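Conjugal transfer protein TRWB (PDB 1E9R) probably couples DNA processing to transport in bacterial conjugation, as a hexameric, ring-helicase-like P-loop ATPase that helps move DNA out of the donor cell. Local coordinates at residues 54-65 / 334-345; 279-289 / 306-316. All coordinates share one frame; numbering follows the deposited sequence.

Contact 1: residues 54-65 / 334-345; sequences RHLLVNGATGTG and RASFRSLVVLGG. With SO4 (sulfate ion), chain I.
L57 and N59 bond strand 56-59 to its parallel neighbour 339-342 in the central sheet, each using both its N-H and its C=O: L57 N bonds to S339 O and L57 O receives V341 N, while N59 N bonds to V341 O and N59 O takes L343 N at 2.7 Å. Earlier in the chain, R54 O accepts R338 N in a straight bond of 167°.

Apolar contact begins with L57 against F337. L57 CD1 sits over the centre of the ring, 4.3 Å from the F337 centroid, a CH-pi contact. F337 CG, anti to its carbonyl carbon (chi1 -65°), turns the ring face under L57 CD1; the ring also packs on V311 and A313. On the face shared by L56, V58 and V341, which helix 66-79 covers, L56 CD1 meets V341 CG2 at 3.8 Å.

Charge gathers where the strands begin. The guanidinium planes of R54 and R338 are 78° apart, with R54 NH1 4.1 Å from R338 NH1; D402 of the second subunit forms salt bridges to both, and D50 to R54.

Past the strands, T64 OG1 donates to A61 O at 2.6 Å, which braces the turn of a probable Walker A loop, and T64 CB rests 3.5 Å from L343 CB. G63 N and G65 N bond to the sulfate, G65 N reaching its O1 at 2.7 Å; K66 NZ and S67 N complete the grip. Backbone amides and a lysine around a tetrahedral anion are consistent with a nucleotide-phosphate site in a probable P-loop ATPase.

Contact 2: residues 279-289 / 306-316; sequences RRLWLFIDELA and KAGLRVVAGLQ
W282 and R310 are neighbours on one face of the P-loop NTPase sheet, on parallel strands 281-285 and 309-315, which helix 297-303 joins as a beta-alpha-beta unit. The R310 side chain can be followed outward. Its CB lies over the six-membered ring of W282, 3.7 Å from the centroid, in a CH-pi contact. CG is anti to the carbonyl carbon (chi1 -61°) and the chain then runs extended to NE, carrying CD across the same ring to 3.5 Å from W282 CE2. NE forms a salt bridge with E52. CZ has R280 CD over one face of its guanidinium, 3.5 Å away, and NH2 lies nearer still to that carbon. NH1 turns back to G308 O at 3.1 Å, coming from above the carbonyl plane, while L281 N reaches the same oxygen from the opposite face. An alanine at R310 would keep the CB contact but would probably uncover the part of the indole face under CD and leave E52 without this ionic mate.

Further along, V312 CG2 touches the edge of the W282 ring, 3.6 Å from CZ3, and V312 CB packs on F284. On the other face of the sheet L283, I285, V311 and A313 meet, with helix 297-303 beyond. G314 has no side chain, and a CB there would collide with D286 O.

Where the strands end, the E287 carboxylate ties both segments. OE2 accepts A289 N on its anti side, and OE1 takes Q316 N on its syn lone pair at 2.8 Å.

Starting from the N terminus, the chain lays down strand 56-59 and the probable P-loop after it, crosses most of the domain, and comes back to 334-345, where contact 1 closes a loop of some 270 residues. Contact 2 falls wholly within that loop and closes a much shorter one, around helix 297-303. The two therefore nest without crossing. They also abut: strand 56-59 sits between 339-342 and 309-315, so one sheet runs on through 339-342, 56-59, 309-315 and 281-285. V58 N to A313 O (2.8 Å) and N59 ND2 to L315 O (2.6 Å) are probable hydrogen bonds joining the contacts, whose centres are about 12 Å apart.

Contact 1: residues 54-65 / 334-345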
# COMPACT_ATOMS: atom_id res chain seq x y z
N ARG B 54 5.01 13.38 32.55
CA ARG B 54 4.16 12.81 31.50
C ARG B 54 4.59 13.37 30.14
O ARG B 54 3.96 13.14 29.11
CB ARG B 54 2.67 13.07 31.79
CG ARG B 54 2.11 12.13 32.88
CD ARG B 54 0.57 12.23 33.06
NE ARG B 54 0.11 13.54 33.54
CZ ARG B 54 -1.17 13.85 33.77
NH1 ARG B 54 -2.13 12.95 33.57
NH2 ARG B 54 -1.50 15.07 34.21
N HIS B 55 5.68 14.13 30.17
CA HIS B 55 6.32 14.68 28.98
C HIS B 55 5.61 15.73 28.14
O HIS B 55 4.39 15.88 28.19
CB HIS B 55 6.77 13.51 28.11
CG HIS B 55 7.30 12.36 28.91
ND1 HIS B 55 8.35 12.49 29.79
CD2 HIS B 55 6.85 11.09 29.05
CE1 HIS B 55 8.51 11.36 30.45
NE2 HIS B 55 7.61 10.49 30.02
N LEU B 56 6.42 16.45 27.37
CA LEU B 56 5.96 17.54 26.52
C LEU B 56 6.51 17.48 25.11
O LEU B 56 7.73 17.38 24.90
CB LEU B 56 6.38 18.87 27.14
CG LEU B 56 5.94 20.14 26.39
CD1 LEU B 56 4.44 20.33 26.58
CD2 LEU B 56 6.69 21.35 26.92
N LEU B 57 5.61 17.56 24.13
CA LEU B 57 5.99 17.53 22.73
C LEU B 57 5.80 18.94 22.16
O LEU B 57 4.70 19.47 22.19
CB LEU B 57 5.12 16.52 21.98
CG LEU B 57 5.48 16.28 20.51
CD1 LEU B 57 6.92 15.84 20.39
CD2 LEU B 57 4.57 15.23 19.93
N VAL B 58 6.87 19.55 21.67
CA VAL B 58 6.80 20.90 21.10
C VAL B 58 6.83 20.81 19.58
O VAL B 58 7.89 20.65 18.98
CB VAL B 58 7.97 21.77 21.57
CG1 VAL B 58 7.84 23.16 21.01
CG2 VAL B 58 8.00 21.81 23.08
N ASN B 59 5.66 20.93 18.97
CA ASN B 59 5.50 20.79 17.52
C ASN B 59 5.41 22.14 16.77
O ASN B 59 4.59 22.99 17.10
CB ASN B 59 4.24 19.94 17.26
CG ASN B 59 4.16 19.41 15.84
OD1 ASN B 59 3.09 19.02 15.40
ND2 ASN B 59 5.28 19.37 15.13
N GLY B 60 6.27 22.32 15.77
CA GLY B 60 6.26 23.55 15.01
C GLY B 60 7.28 23.57 13.89
O GLY B 60 8.35 22.98 14.02
N ALA B 61 6.94 24.25 12.80
CA ALA B 61 7.83 24.36 11.65
C ALA B 61 9.10 25.14 12.01
O ALA B 61 9.22 25.65 13.12
CB ALA B 61 7.11 25.05 10.50
N THR B 62 10.05 25.22 11.08
CA THR B 62 11.31 25.93 11.33
C THR B 62 11.06 27.40 11.64
O THR B 62 10.21 28.03 11.02
CB THR B 62 12.26 25.92 10.11
OG1 THR B 62 12.34 24.60 9.57
CG2 THR B 62 13.65 26.37 10.52
N GLY B 63 11.82 27.94 12.58
CA GLY B 63 11.69 29.34 12.92
C GLY B 63 10.49 29.73 13.77
O GLY B 63 10.38 30.88 14.16
N THR B 64 9.61 28.78 14.08
CA THR B 64 8.44 29.10 14.88
C THR B 64 8.74 29.39 16.35
O THR B 64 7.90 29.93 17.06
CB THR B 64 7.37 27.99 14.79
OG1 THR B 64 7.96 26.72 15.10
CG2 THR B 64 6.79 27.95 13.40
N GLY B 65 9.94 29.03 16.82
CA GLY B 65 10.31 29.30 18.20
C GLY B 65 10.51 28.12 19.15
O GLY B 65 10.56 28.31 20.37
N ARG B 334 4.58 9.65 19.58
CA ARG B 334 3.97 10.95 19.81
C ARG B 334 2.90 10.83 20.89
O ARG B 334 2.74 11.73 21.72
CB ARG B 334 3.34 11.49 18.53
CG ARG B 334 4.30 11.73 17.37
CD ARG B 334 3.68 12.62 16.30
NE ARG B 334 2.29 12.24 16.02
CZ ARG B 334 1.92 11.25 15.22
NH1 ARG B 334 2.84 10.54 14.58
NH2 ARG B 334 0.63 10.97 15.04
N ALA B 335 2.19 9.71 20.90
CA ALA B 335 1.14 9.49 21.89
C ALA B 335 1.71 9.27 23.28
O ALA B 335 0.97 9.21 24.26
CB ALA B 335 0.28 8.30 21.47
N SER B 336 3.03 9.14 23.37
CA SER B 336 3.68 8.91 24.65
C SER B 336 3.95 10.22 25.40
O SER B 336 4.31 10.20 26.58
CB SER B 336 4.96 8.11 24.46
OG SER B 336 4.64 6.82 23.97
N PHE B 337 3.78 11.34 24.71
CA PHE B 337 3.93 12.64 25.33
C PHE B 337 2.48 13.07 25.61
O PHE B 337 1.65 13.09 24.70
CB PHE B 337 4.57 13.64 24.38
CG PHE B 337 5.98 13.31 24.00
CD1 PHE B 337 6.26 12.25 23.15
CD2 PHE B 337 7.03 14.10 24.46
CE1 PHE B 337 7.56 11.99 22.76
CE2 PHE B 337 8.33 13.84 24.07
CZ PHE B 337 8.59 12.79 23.23
N ARG B 338 2.18 13.41 26.86
CA ARG B 338 0.83 13.81 27.24
C ARG B 338 0.51 15.31 27.13
O ARG B 338 -0.66 15.69 27.06
CB ARG B 338 0.54 13.30 28.66
CG ARG B 338 0.60 11.78 28.78
CD ARG B 338 -0.44 11.14 27.87
NE ARG B 338 -1.77 11.68 28.16
CZ ARG B 338 -2.46 11.43 29.28
NH1 ARG B 338 -1.96 10.63 30.21
NH2 ARG B 338 -3.64 12.00 29.46
N SER B 339 1.53 16.16 27.14
CA SER B 339 1.30 17.60 27.00
C SER B 339 1.81 18.01 25.63
O SER B 339 2.84 17.51 25.16
CB SER B 339 2.01 18.40 28.10
OG SER B 339 1.37 18.27 29.35
N LEU B 340 1.11 18.94 24.99
CA LEU B 340 1.48 19.39 23.65
C LEU B 340 1.54 20.91 23.47
O LEU B 340 0.81 21.66 24.11
CB LEU B 340 0.46 18.82 22.65
CG LEU B 340 0.38 19.41 21.24
CD1 LEU B 340 1.57 18.97 20.41
CD2 LEU B 340 -0.92 18.97 20.57
N VAL B 341 2.44 21.35 22.59
CA VAL B 341 2.57 22.75 22.25
C VAL B 341 2.60 22.81 20.73
O VAL B 341 3.39 22.11 20.09
CB VAL B 341 3.86 23.40 22.80
CG1 VAL B 341 3.90 24.86 22.39
CG2 VAL B 341 3.90 23.29 24.32
N VAL B 342 1.74 23.64 20.15
CA VAL B 342 1.65 23.80 18.71
C VAL B 342 2.13 25.20 18.34
O VAL B 342 1.50 26.18 18.70
CB VAL B 342 0.20 23.61 18.23
CG1 VAL B 342 0.09 23.95 16.75
CG2 VAL B 342 -0.26 22.18 18.48
N LEU B 343 3.25 25.29 17.62
CA LEU B 343 3.80 26.58 17.19
C LEU B 343 3.39 26.84 15.75
O LEU B 343 3.83 27.81 15.12
CB LEU B 343 5.32 26.58 17.30
CG LEU B 343 5.90 26.85 18.68
CD1 LEU B 343 5.22 25.98 19.70
CD2 LEU B 343 7.38 26.59 18.68
N GLY B 344 2.56 25.94 15.23
CA GLY B 344 2.06 26.08 13.87
C GLY B 344 2.99 25.72 12.72
O GLY B 344 4.17 26.08 12.71
N GLY B 345 2.42 25.00 11.75
CA GLY B 345 3.16 24.59 10.57
C GLY B 345 3.31 25.73 9.55
O GLY B 345 2.99 26.90 9.82
S SO4 I . 12.71 27.06 15.80
O1 SO4 I . 12.30 28.47 15.70
O2 SO4 I . 13.35 26.85 17.11
O3 SO4 I . 11.53 26.19 15.66
O4 SO4 I . 13.67 26.78 14.72

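Contact 2: residues 279-289 / 306-316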
# COMPACT_ATOMS: atom_id res chain seq x y z
N ARG B 279 13.97 12.29 43.04
CA ARG B 279 14.77 12.53 41.84
C ARG B 279 13.98 13.15 40.68
O ARG B 279 12.89 12.68 40.33
CB ARG B 279 15.40 11.23 41.37
CG ARG B 279 16.38 11.40 40.23
CD ARG B 279 16.72 10.08 39.55
NE ARG B 279 17.50 9.16 40.38
CZ ARG B 279 17.03 8.02 40.88
NH1 ARG B 279 15.78 7.64 40.66
NH2 ARG B 279 17.82 7.25 41.62
N ARG B 280 14.54 14.20 40.09
CA ARG B 280 13.93 14.88 38.94
C ARG B 280 15.01 15.05 37.87
O ARG B 280 15.97 15.81 38.07
CB ARG B 280 13.39 16.26 39.31
CG ARG B 280 12.17 16.28 40.20
CD ARG B 280 11.40 17.57 39.93
NE ARG B 280 11.46 18.59 40.98
CZ ARG B 280 12.57 19.00 41.60
NH1 ARG B 280 13.75 18.46 41.34
NH2 ARG B 280 12.48 19.94 42.53
N LEU B 281 14.85 14.36 36.74
CA LEU B 281 15.82 14.43 35.65
C LEU B 281 15.16 14.77 34.31
O LEU B 281 14.27 14.06 33.85
CB LEU B 281 16.56 13.10 35.52
CG LEU B 281 17.96 13.04 34.87
CD1 LEU B 281 17.99 11.89 33.88
CD2 LEU B 281 18.30 14.33 34.15
N TRP B 282 15.61 15.86 33.70
CA TRP B 282 15.06 16.28 32.41
C TRP B 282 15.89 15.78 31.24
O TRP B 282 17.10 15.61 31.35
CB TRP B 282 14.97 17.81 32.32
CG TRP B 282 14.02 18.43 33.28
CD1 TRP B 282 14.23 18.68 34.60
CD2 TRP B 282 12.67 18.85 33.01
NE1 TRP B 282 13.10 19.22 35.17
CE2 TRP B 282 12.13 19.34 34.22
CE3 TRP B 282 11.87 18.85 31.86
CZ2 TRP B 282 10.82 19.82 34.31
CZ3 TRP B 282 10.56 19.34 31.95
CH2 TRP B 282 10.06 19.82 33.17
N LEU B 283 15.22 15.54 30.12
CA LEU B 283 15.87 15.11 28.89
C LEU B 283 15.31 16.04 27.82
O LEU B 283 14.14 15.95 27.47
CB LEU B 283 15.51 13.66 28.54
CG LEU B 283 16.53 12.87 27.70
CD1 LEU B 283 15.77 11.83 26.87
CD2 LEU B 283 17.35 13.79 26.80
N PHE B 284 16.15 16.93 27.32
CA PHE B 284 15.75 17.86 26.29
C PHE B 284 16.27 17.41 24.94
O PHE B 284 17.48 17.30 24.76
CB PHE B 284 16.29 19.26 26.60
CG PHE B 284 15.53 19.97 27.67
CD1 PHE B 284 15.78 19.71 29.01
CD2 PHE B 284 14.51 20.87 27.33
CE1 PHE B 284 15.04 20.34 30.01
CE2 PHE B 284 13.76 21.51 28.31
CZ PHE B 284 14.02 21.24 29.66
N ILE B 285 15.35 17.14 24.01
CA ILE B 285 15.72 16.72 22.66
C ILE B 285 15.28 17.81 21.69
O ILE B 285 14.09 17.98 21.45
CB ILE B 285 15.00 15.42 22.27
CG1 ILE B 285 15.32 14.33 23.29
CG2 ILE B 285 15.42 15.00 20.87
CD1 ILE B 285 14.62 13.02 23.02
N ASP B 286 16.24 18.54 21.13
CA ASP B 286 15.93 19.64 20.21
C ASP B 286 15.03 19.26 19.04
O ASP B 286 14.09 19.98 18.71
CB ASP B 286 17.22 20.25 19.65
CG ASP B 286 18.00 19.26 18.81
OD1 ASP B 286 18.26 18.13 19.28
OD2 ASP B 286 18.34 19.63 17.66
N GLU B 287 15.33 18.13 18.41
CA GLU B 287 14.56 17.62 17.28
C GLU B 287 14.55 16.11 17.38
O GLU B 287 15.57 15.45 17.22
CB GLU B 287 15.19 18.06 15.96
CG GLU B 287 14.57 17.41 14.74
CD GLU B 287 13.05 17.52 14.72
OE1 GLU B 287 12.54 18.66 14.73
OE2 GLU B 287 12.38 16.47 14.68
N LEU B 288 13.38 15.57 17.66
CA LEU B 288 13.19 14.13 17.83
C LEU B 288 13.47 13.30 16.56
O LEU B 288 14.06 12.21 16.64
CB LEU B 288 11.77 13.89 18.33
CG LEU B 288 11.34 12.51 18.83
CD1 LEU B 288 12.26 12.03 19.91
CD2 LEU B 288 9.93 12.62 19.36
N ALA B 289 13.08 13.83 15.40
CA ALA B 289 13.27 13.14 14.13
C ALA B 289 14.67 13.24 13.50
O ALA B 289 14.90 12.70 12.42
CB ALA B 289 12.22 13.62 13.12
N LYS B 306 8.95 6.63 37.81
CA LYS B 306 9.54 6.27 39.09
C LYS B 306 10.95 6.83 39.19
O LYS B 306 11.45 7.10 40.28
CB LYS B 306 9.57 4.74 39.24
CG LYS B 306 8.69 4.18 40.36
CD LYS B 306 7.23 4.63 40.24
CE LYS B 306 6.32 3.78 41.12
NZ LYS B 306 6.76 3.72 42.55
N ALA B 307 11.60 7.00 38.05
CA ALA B 307 12.96 7.54 38.03
C ALA B 307 12.92 9.06 37.99
O ALA B 307 13.94 9.70 38.20
CB ALA B 307 13.72 7.02 36.82
N GLY B 308 11.74 9.63 37.74
CA GLY B 308 11.61 11.07 37.70
C GLY B 308 12.05 11.66 36.39
O GLY B 308 12.52 12.79 36.33
N LEU B 309 11.87 10.89 35.32
CA LEU B 309 12.25 11.31 33.97
C LEU B 309 11.19 12.23 33.38
O LEU B 309 10.00 11.90 33.38
CB LEU B 309 12.43 10.10 33.06
CG LEU B 309 13.28 10.17 31.79
CD1 LEU B 309 12.42 9.79 30.59
CD2 LEU B 309 13.91 11.55 31.63
N ARG B 310 11.65 13.37 32.89
CA ARG B 310 10.80 14.38 32.28
C ARG B 310 11.41 14.70 30.94
O ARG B 310 12.50 15.27 30.87
CB ARG B 310 10.77 15.64 33.14
CG ARG B 310 10.22 15.41 34.54
CD ARG B 310 10.81 16.40 35.52
NE ARG B 310 9.95 16.61 36.69
CZ ARG B 310 9.66 15.68 37.59
NH1 ARG B 310 10.16 14.45 37.48
NH2 ARG B 310 8.85 15.98 38.60
N VAL B 311 10.72 14.32 29.86
CA VAL B 311 11.23 14.57 28.52
C VAL B 311 10.51 15.70 27.79
O VAL B 311 9.29 15.82 27.84
CB VAL B 311 11.13 13.29 27.64
CG1 VAL B 311 11.77 13.54 26.27
CG2 VAL B 311 11.80 12.12 28.36
N VAL B 312 11.30 16.54 27.12
CA VAL B 312 10.77 17.65 26.34
C VAL B 312 11.42 17.48 24.99
O VAL B 312 12.65 17.54 24.87
CB VAL B 312 11.16 19.02 26.93
CG1 VAL B 312 10.62 20.14 26.07
CG2 VAL B 312 10.63 19.14 28.35
N ALA B 313 10.61 17.26 23.96
CA ALA B 313 11.14 17.05 22.63
C ALA B 313 10.54 17.97 21.60
O ALA B 313 9.33 18.20 21.58
CB ALA B 313 10.93 15.58 22.21
N GLY B 314 11.39 18.52 20.74
CA GLY B 314 10.91 19.39 19.69
C GLY B 314 10.66 18.51 18.48
O GLY B 314 11.32 17.47 18.34
N LEU B 315 9.73 18.90 17.62
CA LEU B 315 9.40 18.12 16.42
C LEU B 315 8.97 19.07 15.33
O LEU B 315 7.89 19.63 15.41
CB LEU B 315 8.25 17.15 16.71
CG LEU B 315 7.83 16.24 15.54
CD1 LEU B 315 8.97 15.29 15.22
CD2 LEU B 315 6.57 15.46 15.90
N GLN B 316 9.81 19.27 14.31
CA GLN B 316 9.45 20.18 13.24
C GLN B 316 8.55 19.54 12.18
O GLN B 316 7.70 20.21 11.60
CB GLN B 316 10.69 20.77 12.57
CG GLN B 316 11.34 19.84 11.57
CD GLN B 316 12.24 20.58 10.59
OE1 GLN B 316 13.08 21.39 11.00
NE2 GLN B 316 12.06 20.31 9.29